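Local coordinates for uncharacterized protein from DUF35 family (Sulfolobus solfataricus, PDB 3IRB), which is of unknown function but binds zinc, and its zinc-ribbon and OB-fold architecture suggests a role in acyl-CoA binding, at residues V84-I89 and I105-F110; L118-G123 and Q137-V142. One frame throughout, in Å; residues are numbered along the deposited sequence.

Contact 1 of 2, residues V84-I89 and I105-F110; sequences VDSYTI and IALIRF. With SO4 (sulfate ion), chain F.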
ATOM      1  N   VAL A  84       4.762   6.666  -6.915  1.00 15.99           N
ATOM      2  CA  VAL A  84       5.363   5.395  -7.197  1.00 15.98           C
ATOM      3  C   VAL A  84       6.828   5.474  -6.738  1.00 15.00           C
ATOM      4  O   VAL A  84       7.625   6.270  -7.253  1.00 15.87           O
ATOM      5  CB  VAL A  84       5.296   5.039  -8.702  1.00 17.22           C
ATOM      6  CG1 VAL A  84       6.034   3.713  -8.969  1.00 17.90           C
ATOM      7  CG2 VAL A  84       3.856   4.994  -9.182  1.00 17.60           C
ATOM      8  N   ASP A  85       7.188   4.612  -5.800  1.00 14.04           N
ATOM      9  CA  ASP A  85       8.559   4.575  -5.276  1.00 14.05           C
ATOM     10  C   ASP A  85       9.470   3.625  -6.050  1.00 18.00           C
ATOM     11  O   ASP A  85      10.664   3.886  -6.242  1.00 16.58           O
ATOM     12  CB  ASP A  85       8.513   4.221  -3.793  1.00 18.04           C
ATOM     13  CG  ASP A  85       9.851   4.390  -3.111  1.00 20.80           C
ATOM     14  OD1 ASP A  85      10.474   5.454  -3.296  1.00 19.51           O
ATOM     15  OD2 ASP A  85      10.260   3.441  -2.423  1.00 30.84           O
ATOM     16  N   SER A  86       8.894   2.522  -6.485  1.00 14.21           N
ATOM     17  CA  SER A  86       9.602   1.430  -7.193  1.00 13.30           C
ATOM     18  C   SER A  86       8.548   0.450  -7.642  1.00 13.63           C
ATOM     19  O   SER A  86       7.403   0.463  -7.149  1.00 13.62           O
ATOM     20  CB  SER A  86      10.627   0.732  -6.296  1.00 17.28           C
ATOM     21  OG  SER A  86      10.000   0.302  -5.119  1.00 21.46           O
ATOM     22  N   TYR A  87       8.897  -0.372  -8.616  1.00 15.42           N
ATOM     23  CA  TYR A  87       7.934  -1.337  -9.159  1.00 13.81           C
ATOM     24  C   TYR A  87       8.635  -2.348 -10.021  1.00 16.02           C
ATOM     25  O   TYR A  87       9.795  -2.129 -10.443  1.00 16.38           O
ATOM     26  CB  TYR A  87       6.877  -0.654 -10.022  1.00 13.96           C
ATOM     27  CG  TYR A  87       7.404   0.045 -11.246  1.00 14.61           C
ATOM     28  CD1 TYR A  87       7.856   1.337 -11.166  1.00 14.72           C
ATOM     29  CD2 TYR A  87       7.465  -0.605 -12.501  1.00 13.11           C
ATOM     30  CE1 TYR A  87       8.345   1.996 -12.278  1.00 14.19           C
ATOM     31  CE2 TYR A  87       7.953   0.055 -13.620  1.00 14.95           C
ATOM     32  CZ  TYR A  87       8.382   1.362 -13.493  1.00 15.12           C
ATOM     33  OH  TYR A  87       8.893   2.048 -14.567  1.00 17.65           O
ATOM     34  N   THR A  88       7.908  -3.439 -10.266  1.00 16.28           N
ATOM     35  CA  THR A  88       8.190  -4.350 -11.322  1.00 16.57           C
ATOM     36  C   THR A  88       6.951  -4.442 -12.202  1.00 15.11           C
ATOM     37  O   THR A  88       5.899  -3.883 -11.890  1.00 15.09           O
ATOM     38  CB  THR A  88       8.666  -5.733 -10.812  1.00 19.72           C
ATOM     39  OG1 THR A  88       9.149  -6.476 -11.930  1.00 18.06           O
ATOM     40  CG2 THR A  88       7.552  -6.518 -10.146  1.00 17.46           C
ATOM     41  N   ILE A  89       7.116  -5.097 -13.338  1.00 15.82           N
ATOM     42  CA  ILE A  89       6.132  -5.124 -14.403  1.00 14.73           C
ATOM     43  C   ILE A  89       5.977  -6.583 -14.805  1.00 17.20           C
ATOM     44  O   ILE A  89       6.941  -7.347 -14.806  1.00 16.69           O
ATOM     45  CB  ILE A  89       6.563  -4.255 -15.608  1.00 16.69           C
ATOM     46  CG1 ILE A  89       5.471  -4.200 -16.669  1.00 15.66           C
ATOM     47  CG2 ILE A  89       7.865  -4.755 -16.237  1.00 20.23           C
ATOM     48  CD1 ILE A  89       5.794  -3.200 -17.859  1.00 19.09           C
ATOM     49  N   ILE A 105       3.469  -4.212 -10.181  1.00 14.36           N
ATOM     50  CA  ILE A 105       3.423  -4.378  -8.746  1.00 16.64           C
ATOM     51  C   ILE A 105       4.284  -3.211  -8.248  1.00 14.95           C
ATOM     52  O   ILE A 105       5.468  -3.135  -8.604  1.00 17.10           O
ATOM     53  CB  ILE A 105       4.019  -5.732  -8.290  1.00 16.26           C
ATOM     54  CG1 ILE A 105       3.399  -6.916  -9.051  1.00 17.02           C
ATOM     55  CG2 ILE A 105       3.856  -5.897  -6.784  1.00 16.60           C
ATOM     56  CD1 ILE A 105       1.841  -7.074  -8.944  1.00 17.85           C
ATOM     57  N   ALA A 106       3.686  -2.298  -7.497  1.00 15.00           N
ATOM     58  CA  ALA A 106       4.375  -1.060  -7.083  1.00 16.87           C
ATOM     59  C   ALA A 106       4.399  -0.888  -5.589  1.00 17.28           C
ATOM     60  O   ALA A 106       3.457  -1.284  -4.905  1.00 20.52           O
ATOM     61  CB  ALA A 106       3.707   0.175  -7.731  1.00 16.92           C
ATOM     62  N   LEU A 107       5.471  -0.283  -5.081  1.00 15.56           N
ATOM     63  CA  LEU A 107       5.466   0.292  -3.735  1.00 16.15           C
ATOM     64  C   LEU A 107       5.046   1.732  -3.836  1.00 14.71           C
ATOM     65  O   LEU A 107       5.709   2.553  -4.485  1.00 15.80           O
ATOM     66  CB  LEU A 107       6.837   0.223  -3.106  1.00 15.68           C
ATOM     67  CG  LEU A 107       6.887   0.749  -1.675  1.00 18.65           C
ATOM     68  CD1 LEU A 107       5.918   0.000  -0.784  1.00 22.21           C
ATOM     69  CD2 LEU A 107       8.345   0.649  -1.185  1.00 19.27           C
ATOM     70  N   ILE A 108       3.915   2.047  -3.259  1.00 12.93           N
ATOM     71  CA  ILE A 108       3.366   3.377  -3.339  1.00 14.16           C
ATOM     72  C   ILE A 108       3.657   4.030  -1.987  1.00 15.52           C
ATOM     73  O   ILE A 108       3.411   3.426  -0.939  1.00 17.25           O
ATOM     74  CB  ILE A 108       1.858   3.359  -3.561  1.00 14.51           C
ATOM     75  CG1 ILE A 108       1.509   2.689  -4.893  1.00 18.60           C
ATOM     76  CG2 ILE A 108       1.271   4.764  -3.430  1.00 15.62           C
ATOM     77  CD1 ILE A 108       2.107   3.328  -6.110  1.00 17.83           C
ATOM     78  N   ARG A 109       4.201   5.233  -2.025  1.00 15.06           N
ATOM     79  CA  ARG A 109       4.539   5.956  -0.790  1.00 17.22           C
ATOM     80  C   ARG A 109       3.925   7.333  -0.762  1.00 17.33           C
ATOM     81  O   ARG A 109       3.357   7.802  -1.738  1.00 16.95           O
ATOM     82  CB  ARG A 109       6.046   6.080  -0.633  1.00 16.36           C
ATOM     83  CG  ARG A 109       6.759   4.717  -0.436  1.00 21.09           C
ATOM     84  CD  ARG A 109       8.191   4.893  -0.013  1.00 23.94           C
ATOM     85  NE  ARG A 109       8.247   5.305   1.382  1.00 36.20           N
ATOM     86  CZ  ARG A 109       9.335   5.709   2.020  1.00 44.54           C
ATOM     87  NH1 ARG A 109      10.512   5.768   1.396  1.00 46.48           N
ATOM     88  NH2 ARG A 109       9.244   6.066   3.295  1.00 44.58           N
ATOM     89  N   PHE A 110       4.088   7.993   0.378  1.00 15.89           N
ATOM     90  CA  PHE A 110       3.589   9.347   0.576  1.00 17.48           C
ATOM     91  C   PHE A 110       4.733  10.135   1.193  1.00 20.17           C
ATOM     92  O   PHE A 110       5.413   9.615   2.077  1.00 16.07           O
ATOM     93  CB  PHE A 110       2.390   9.340   1.533  1.00 19.72           C
ATOM     94  CG  PHE A 110       1.281   8.439   1.094  1.00 14.40           C
ATOM     95  CD1 PHE A 110       1.291   7.115   1.417  1.00 16.81           C
ATOM     96  CD2 PHE A 110       0.233   8.929   0.328  1.00 23.59           C
ATOM     97  CE1 PHE A 110       0.291   6.269   0.982  1.00 22.95           C
ATOM     98  CE2 PHE A 110      -0.780   8.094  -0.101  1.00 18.37           C
ATOM     99  CZ  PHE A 110      -0.740   6.757   0.219  1.00 22.97           C
TER
HETATM  100  S   SO4 F 208      12.111   2.784   0.291  0.60 51.89           S
HETATM  101  O1  SO4 F 208      11.752   4.039  -0.378  0.60 40.42           O
HETATM  102  O2  SO4 F 208      11.883   1.655  -0.612  0.60 36.25           O
HETATM  103  O3  SO4 F 208      11.256   2.636   1.481  0.60 44.32           O
HETATM  104  O4  SO4 F 208      13.535   2.875   0.644  0.60 32.00           O

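Contact 2 of 2, residues L118-G123 and Q137-V142; sequences LCYAEG and QWPLRV. With SO4 (sulfate ion), chain E.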
ATOM      1  N   LEU A 118       1.970  -1.805  -0.830  1.00 18.56           N
ATOM      2  CA  LEU A 118       2.206  -2.676  -1.988  1.00 21.87           C
ATOM      3  C   LEU A 118       0.900  -2.789  -2.758  1.00 21.24           C
ATOM      4  O   LEU A 118      -0.079  -3.309  -2.227  1.00 22.69           O
ATOM      5  CB  LEU A 118       2.707  -4.040  -1.518  1.00 23.92           C
ATOM      6  CG  LEU A 118       3.307  -5.001  -2.531  1.00 25.76           C
ATOM      7  CD1 LEU A 118       4.510  -4.379  -3.256  1.00 26.98           C
ATOM      8  CD2 LEU A 118       3.688  -6.292  -1.799  1.00 30.66           C
ATOM      9  N   CYS A 119       0.903  -2.293  -3.993  1.00 16.45           N
ATOM     10  CA  CYS A 119      -0.290  -2.103  -4.781  1.00 17.07           C
ATOM     11  C   CYS A 119      -0.118  -2.636  -6.176  1.00 19.25           C
ATOM     12  O   CYS A 119       0.998  -2.784  -6.680  1.00 18.99           O
ATOM     13  CB  CYS A 119      -0.595  -0.590  -4.920  1.00 20.73           C
ATOM     14  SG  CYS A 119      -0.887   0.314  -3.411  1.00 26.63           S
ATOM     15  N   TYR A 120      -1.255  -2.898  -6.818  1.00 17.96           N
ATOM     16  CA  TYR A 120      -1.322  -3.004  -8.258  1.00 19.45           C
ATOM     17  C   TYR A 120      -1.401  -1.619  -8.880  1.00 20.02           C
ATOM     18  O   TYR A 120      -2.144  -0.759  -8.394  1.00 21.32           O
ATOM     19  CB  TYR A 120      -2.597  -3.729  -8.659  1.00 20.47           C
ATOM     20  CG  TYR A 120      -2.654  -5.160  -8.241  1.00 20.50           C
ATOM     21  CD1 TYR A 120      -1.743  -6.090  -8.750  1.00 22.91           C
ATOM     22  CD2 TYR A 120      -3.640  -5.594  -7.378  1.00 23.86           C
ATOM     23  CE1 TYR A 120      -1.828  -7.431  -8.387  1.00 25.31           C
ATOM     24  CE2 TYR A 120      -3.738  -6.908  -7.019  1.00 26.24           C
ATOM     25  CZ  TYR A 120      -2.839  -7.822  -7.515  1.00 25.99           C
ATOM     26  OH  TYR A 120      -2.995  -9.125  -7.139  1.00 27.95           O
ATOM     27  N   ALA A 121      -0.646  -1.411  -9.956  1.00 18.99           N
ATOM     28  CA  ALA A 121      -0.639  -0.127 -10.669  1.00 18.34           C
ATOM     29  C   ALA A 121      -0.845  -0.399 -12.148  1.00 17.86           C
ATOM     30  O   ALA A 121      -0.393  -1.424 -12.659  1.00 19.62           O
ATOM     31  CB  ALA A 121       0.696   0.635 -10.425  1.00 16.99           C
ATOM     32  N   GLU A 122      -1.557   0.495 -12.821  1.00 18.62           N
ATOM     33  CA  GLU A 122      -1.717   0.422 -14.261  1.00 18.58           C
ATOM     34  C   GLU A 122      -1.626   1.837 -14.833  1.00 18.91           C
ATOM     35  O   GLU A 122      -1.791   2.813 -14.116  1.00 19.56           O
ATOM     36  CB  GLU A 122      -2.999  -0.318 -14.670  1.00 22.84           C
ATOM     37  CG  GLU A 122      -2.929  -1.842 -14.331  1.00 24.44           C
ATOM     38  CD  GLU A 122      -3.932  -2.735 -15.041  1.00 37.28           C
ATOM     39  OE1 GLU A 122      -4.472  -2.344 -16.104  1.00 38.88           O
ATOM     40  OE2 GLU A 122      -4.180  -3.852 -14.505  1.00 39.60           O
ATOM     41  N   GLY A 123      -1.268   1.910 -16.115  1.00 17.08           N
ATOM     42  CA  GLY A 123      -1.101   3.141 -16.828  1.00 18.96           C
ATOM     43  C   GLY A 123       0.349   3.395 -17.256  1.00 20.38           C
ATOM     44  O   GLY A 123       1.137   2.470 -17.466  1.00 21.02           O
ATOM     45  N   GLN A 137     -10.179  -1.532  -1.792  1.00 20.48           N
ATOM     46  CA  GLN A 137     -10.184  -2.928  -1.358  1.00 22.20           C
ATOM     47  C   GLN A 137      -8.747  -3.418  -1.429  1.00 22.09           C
ATOM     48  O   GLN A 137      -7.995  -3.002  -2.297  1.00 22.52           O
ATOM     49  CB  GLN A 137     -11.077  -3.754  -2.255  1.00 23.75           C
ATOM     50  CG  GLN A 137     -11.183  -5.222  -1.885  1.00 36.64           C
ATOM     51  CD  GLN A 137     -12.097  -6.006  -2.841  1.00 50.58           C
ATOM     52  OE1 GLN A 137     -12.993  -5.444  -3.486  1.00 50.10           O
ATOM     53  NE2 GLN A 137     -11.856  -7.312  -2.936  1.00 51.75           N
ATOM     54  N   TRP A 138      -8.348  -4.279  -0.507  1.00 22.38           N
ATOM     55  CA  TRP A 138      -6.979  -4.777  -0.478  1.00 22.94           C
ATOM     56  C   TRP A 138      -6.811  -5.971  -1.416  1.00 23.55           C
ATOM     57  O   TRP A 138      -7.683  -6.837  -1.462  1.00 26.41           O
ATOM     58  CB  TRP A 138      -6.631  -5.198   0.947  1.00 22.77           C
ATOM     59  CG  TRP A 138      -5.243  -5.560   1.121  1.00 18.20           C
ATOM     60  CD1 TRP A 138      -4.673  -6.763   0.868  1.00 24.51           C
ATOM     61  CD2 TRP A 138      -4.213  -4.712   1.575  1.00 21.40           C
ATOM     62  NE1 TRP A 138      -3.350  -6.713   1.146  1.00 21.92           N
ATOM     63  CE2 TRP A 138      -3.034  -5.453   1.571  1.00 20.28           C
ATOM     64  CE3 TRP A 138      -4.161  -3.362   1.942  1.00 27.04           C
ATOM     65  CZ2 TRP A 138      -1.811  -4.909   1.954  1.00 23.18           C
ATOM     66  CZ3 TRP A 138      -2.976  -2.833   2.329  1.00 20.83           C
ATOM     67  CH2 TRP A 138      -1.800  -3.593   2.311  1.00 23.92           C
ATOM     68  N   PRO A 139      -5.700  -6.033  -2.175  1.00 24.27           N
ATOM     69  CA  PRO A 139      -4.643  -5.068  -2.343  1.00 23.57           C
ATOM     70  C   PRO A 139      -5.140  -3.911  -3.171  1.00 20.30           C
ATOM     71  O   PRO A 139      -5.923  -4.110  -4.096  1.00 20.69           O
ATOM     72  CB  PRO A 139      -3.569  -5.825  -3.152  1.00 23.93           C
ATOM     73  CG  PRO A 139      -4.001  -7.138  -3.285  1.00 25.34           C
ATOM     74  CD  PRO A 139      -5.419  -7.271  -2.925  1.00 25.50           C
ATOM     75  N   LEU A 140      -4.707  -2.715  -2.824  1.00 20.08           N
ATOM     76  CA  LEU A 140      -5.149  -1.519  -3.521  1.00 20.33           C
ATOM     77  C   LEU A 140      -4.739  -1.502  -5.005  1.00 19.81           C
ATOM     78  O   LEU A 140      -3.732  -2.108  -5.409  1.00 19.85           O
ATOM     79  CB  LEU A 140      -4.648  -0.258  -2.839  1.00 21.27           C
ATOM     80  CG  LEU A 140      -5.464   0.200  -1.602  1.00 26.03           C
ATOM     81  CD1 LEU A 140      -5.317  -0.778  -0.492  1.00 29.26           C
ATOM     82  CD2 LEU A 140      -5.076   1.607  -1.103  1.00 30.08           C
ATOM     83  N   ARG A 141      -5.545  -0.808  -5.792  1.00 20.27           N
ATOM     84  CA  ARG A 141      -5.275  -0.552  -7.193  1.00 20.84           C
ATOM     85  C   ARG A 141      -5.136   0.940  -7.409  1.00 19.17           C
ATOM     86  O   ARG A 141      -6.007   1.736  -7.001  1.00 18.00           O
ATOM     87  CB  ARG A 141      -6.415  -1.023  -8.110  1.00 21.51           C
ATOM     88  CG  ARG A 141      -6.707  -2.519  -8.140  1.00 29.00           C
ATOM     89  CD  ARG A 141      -7.625  -2.859  -9.356  1.00 27.15           C
ATOM     90  NE  ARG A 141      -8.986  -2.339  -9.195  1.00 29.81           N
ATOM     91  CZ  ARG A 141      -9.529  -1.340  -9.889  1.00 23.10           C
ATOM     92  NH1 ARG A 141      -8.848  -0.703 -10.823  1.00 35.13           N
ATOM     93  NH2 ARG A 141     -10.762  -0.958  -9.626  1.00 27.37           N
ATOM     94  N   VAL A 142      -4.079   1.312  -8.118  1.00 18.59           N
ATOM     95  CA  VAL A 142      -3.808   2.700  -8.425  1.00 17.37           C
ATOM     96  C   VAL A 142      -3.565   2.842  -9.926  1.00 18.87           C
ATOM     97  O   VAL A 142      -3.262   1.866 -10.615  1.00 18.34           O
ATOM     98  CB  VAL A 142      -2.595   3.234  -7.638  1.00 18.18           C
ATOM     99  CG1 VAL A 142      -2.719   2.901  -6.167  1.00 18.21           C
ATOM    100  CG2 VAL A 142      -1.274   2.723  -8.228  1.00 15.30           C
TER
HETATM  101  S   SO4 E 205     -12.411  -3.100  -7.230  1.00 42.36           S
HETATM  102  O1  SO4 E 205     -12.719  -2.032  -8.157  1.00 45.15           O
HETATM  103  O2  SO4 E 205     -13.349  -4.205  -7.379  1.00 45.49           O
HETATM  104  O3  SO4 E 205     -12.541  -2.601  -5.862  1.00 45.80           O
HETATM  105  O4  SO4 E 205     -11.036  -3.593  -7.429  1.00 40.18           O
HETATM  106  O   HOH W   1      -2.424  -2.779  -0.973  1.00 23.91           O

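Contact 1 of 2, residues V84-I89 and I105-F110
In D85 the carboxylate carbon CG swings opposite the backbone N (chi1 -170°), and R109 holds CG anti to its carbonyl carbon (chi1 -65°). These turns lay the two side chains alongside each other, pointing the same way. OD2 of D85 lies 3.5 Å from CD of R109, with carboxylate and guanidinium planes 76° apart. The charged ends do not pair directly. A sulfate, probably from the crystallisation liquor, sits near both. NH1 of R109 gives its O1 a weak hydrogen bond of 2.8 Å. NE and NH2 are taken by the carbonyls of G115 and I113. A leucine here would probably leave those two carbonyls without their donors and the sulfate without this bond. The strands form an antiparallel beta hairpin of the OB-fold domain, broken by a classic beta bulge. D85 and S86 both face L107: D85 N bonds to L107 O, and L107 N to S86 O. The extra residue lets V84 and Y87 share a face with A106 and I108. There V84 CG2 meets I108 CD1 at 3.9 Å, and CB of Y87 meets CB of A106 at 4.0 Å. The ring of Y87 meets that of Y104. T88 and I105 bond to each other through both N and O. On their face, CG2 of T88 lies 4.1 Å from CB of I105.

Contact 2 of 2, residues L118-G123 and Q137-V142
Y120 lies beside L140 and P139. Its CB is 3.8 Å from the carbonyl O of L140. CG stands anti to the carbonyl carbon (chi1 -66°), which places the ring beside P139. CD2 is still near L140 O, and CE2 meets CG of P139 at a slant, 3.8 Å away. The side chain also packs on M20 of helix 12-28. P139, after a cis peptide bond, lays CB over one face of the W138 indole, toward its rim.

From R141 on, the second segment pairs with the first in parallel fashion, Y120 beside R141 and A121 beside V142. In an OB fold the third and fifth strands run parallel, as strands 114-123 and 141-144 do here. Y120 N bonds to L140 O, V142 N to Y120 O, and E122 N to V142 O. Before this ladder, a water links the two backbones, donating to L118 O and accepting from L140 N. On the face away from Y120, CB of A121 packs on CG2 of V142 at 3.6 Å. SG of C119 touches CB of L140 at 3.8 Å. R141 turns its guanidinium edge to a sulfate. NE and NH2 each bond to a different sulfate oxygen.

Strand 114-123 lies between strands 98-109 and 141-144; strand 132-135 runs antiparallel to the latter. M20 also packs on P139, and its carbonyl accepts a hydrogen bond from W138 NE1. L140 touches L40 of helix 30-41.

Overall arrangement
The chain starts with helices 12-28 and 30-41, then passes through the zinc ribbon, where C50, C53, C64 and C67 bind zinc. Both contacts come later and lie away from that site. Contact 1 closes the hairpin of strands 83-92 and 98-109. Contact 2 closes after it, when strand 141-144 returns beside strand 114-123. The two are in series; they neither nest nor cross. Their centres are 9 Å apart. Strands 98-109 and 114-123 are antiparallel neighbours and join the contacts into one sheet. A106 N probably bonds to C119 O at 2.9 Å, and CD1 of I105 packs on CD1 of Y120. Contact 2 also ties this sheet to the N-terminal helices.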